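Local structure of dihydrodipicolinate synthase family protein (Sinorhizobium meliloti, 4DNH) at residues K238-V241 against M242-L246. The protein is of unknown function but is probably a TIM-barrel enzyme related to dihydrodipicolinate synthases. Sequence-based numbering, arbitrary orientation.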
loop_
_atom_site.group_PDB
_atom_site.type_symbol
_atom_site.label_atom_id
_atom_site.label_comp_id
_atom_site.label_asym_id
_atom_site.label_seq_id
_atom_site.Cartn_x
_atom_site.Cartn_y
_atom_site.Cartn_z
ATOM N N LYS A 238 6.029 6.594 16.860
ATOM C CA LYS A 238 5.441 7.833 16.380
ATOM C C LYS A 238 3.944 7.686 16.106
ATOM O O LYS A 238 3.182 8.636 16.320
ATOM C CB LYS A 238 6.202 8.387 15.176
ATOM C CG LYS A 238 7.421 9.222 15.568
ATOM C CD LYS A 238 8.327 9.526 14.383
ATOM C CE LYS A 238 9.702 9.983 14.839
ATOM N NZ LYS A 238 10.491 8.872 15.444
ATOM N N GLU A 239 3.531 6.489 15.683
ATOM C CA GLU A 239 2.128 6.180 15.442
ATOM C C GLU A 239 1.319 6.107 16.754
ATOM O O GLU A 239 0.221 6.677 16.858
ATOM C CB GLU A 239 1.985 4.873 14.641
ATOM C CG GLU A 239 0.577 4.621 14.139
ATOM C CD GLU A 239 0.414 3.364 13.285
ATOM O OE1 GLU A 239 1.361 2.981 12.559
ATOM O OE2 GLU A 239 -0.685 2.762 13.323
ATOM N N ILE A 240 1.867 5.400 17.740
ATOM C CA ILE A 240 1.202 5.196 19.020
ATOM C C ILE A 240 0.970 6.541 19.686
ATOM O O ILE A 240 -0.131 6.808 20.179
ATOM C CB ILE A 240 1.991 4.225 19.930
ATOM C CG1 ILE A 240 1.923 2.801 19.334
ATOM C CG2 ILE A 240 1.453 4.255 21.353
ATOM C CD1 ILE A 240 2.783 1.757 20.017
ATOM N N VAL A 241 1.989 7.400 19.647
ATOM C CA VAL A 241 1.883 8.745 20.216
ATOM C C VAL A 241 0.849 9.588 19.476
ATOM O O VAL A 241 0.209 10.458 20.068
ATOM C CB VAL A 241 3.256 9.468 20.292
ATOM C CG1 VAL A 241 3.101 10.942 20.661
ATOM C CG2 VAL A 241 4.175 8.772 21.293
HETATM N N MSE A 242 0.652 9.311 18.196
HETATM C CA MSE A 242 -0.238 10.142 17.400
HETATM C C MSE A 242 -1.664 9.705 17.489
HETATM O O MSE A 242 -2.565 10.544 17.555
HETATM C CB MSE A 242 0.210 10.171 15.957
HETATM C CG MSE A 242 -0.312 11.464 15.362
HETATM SE SE MSE A 242 0.048 11.371 13.442
HETATM C CE MSE A 242 -0.384 13.248 13.030
ATOM N N ARG A 243 -1.890 8.396 17.511
ATOM C CA ARG A 243 -3.251 7.865 17.578
ATOM C C ARG A 243 -3.978 8.166 18.903
ATOM O O ARG A 243 -5.199 8.026 18.990
ATOM C CB ARG A 243 -3.268 6.369 17.259
ATOM C CG ARG A 243 -2.616 5.480 18.296
ATOM C CD ARG A 243 -2.790 4.027 17.909
ATOM N NE ARG A 243 -2.172 3.159 18.898
ATOM C CZ ARG A 243 -1.936 1.857 18.739
ATOM N NH1 ARG A 243 -2.265 1.235 17.615
ATOM N NH2 ARG A 243 -1.352 1.176 19.720
ATOM N N ARG A 244 -3.221 8.586 19.914
ATOM C CA ARG A 244 -3.766 8.947 21.232
ATOM C C ARG A 244 -4.198 10.417 21.299
ATOM O O ARG A 244 -5.034 10.789 22.129
ATOM C CB ARG A 244 -2.762 8.616 22.343
ATOM C CG ARG A 244 -2.530 7.118 22.528
ATOM C CD ARG A 244 -1.277 6.803 23.354
ATOM N NE ARG A 244 -1.111 5.356 23.529
ATOM C CZ ARG A 244 -0.300 4.773 24.407
ATOM N NH1 ARG A 244 0.446 5.494 25.235
ATOM N NH2 ARG A 244 -0.247 3.451 24.465
ATOM N N GLN A 245 -3.638 11.232 20.406
ATOM C CA GLN A 245 -3.938 12.662 20.327
ATOM C C GLN A 245 -4.961 12.987 19.240
ATOM O O GLN A 245 -5.323 14.148 19.058
ATOM C CB GLN A 245 -2.664 13.467 20.065
ATOM C CG GLN A 245 -1.541 13.224 21.053
ATOM C CD GLN A 245 -0.484 14.307 20.995
ATOM O OE1 GLN A 245 0.664 14.051 20.630
ATOM N NE2 GLN A 245 -0.871 15.531 21.342
ATOM N N LEU A 246 -5.406 11.960 18.519
ATOM C CA LEU A 246 -6.399 12.087 17.442
ATOM C C LEU A 246 -7.805 12.501 17.931
ATOM O O LEU A 246 -8.289 11.969 18.931
ATOM C CB LEU A 246 -6.475 10.760 16.671
ATOM C CG LEU A 246 -5.922 10.594 15.241
ATOM C CD1 LEU A 246 -4.700 11.440 14.921
ATOM C CD2 LEU A 246 -5.644 9.125 14.957
#
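Lys238 O and Glu239 O share the backbone N of Met242 through two weak hydrogen bonds, bent at 126° and 129°. Glu239 O also takes the firmer bond, 2.8 Å from Arg243 N. The Glu239 carboxylate turns from this turn to Thr254 and Ser272; its OE2 stays 4.8 Å from Arg243 NH1, and Ser272 OG bonds to both groups.

Ile240 lies beside two arginines that point the same way as it does, offering a different branch to each. Its CG1 packs over one face of the Arg243 guanidinium, 3.7 Å from NH2, while CG2 covers a face of the Arg244 guanidinium, 3.5 Å from NE and displaced toward the rim. With chi1 at 69°, Arg243 CG sits between its own N and carbonyl carbon and lies 3.4 Å from Ile240 O; the extended chain then runs back along Ile240. Both arginines form salt bridges with Asp267, and Arg243 NH1 also reaches Leu263 O. An alanine in place of Arg243 would probably leave Ile240 CG1 without its flat cover and Asp267 with one charged partner fewer.

Val241 O is flanked by Gln245 CG at 3.4 Å, and Gln245 N bonds to Met242 O, three residues back.

This short helix, 236-243, links parallel strands 226-232 and 251-254 of a TIM barrel in a beta-alpha-beta unit. Selenomethionine Met242 packs inward on Ile229, Ile231 and Met252 of these strands and on Cys215 of helix 208-221, which Lys238 and Gln245 also touch.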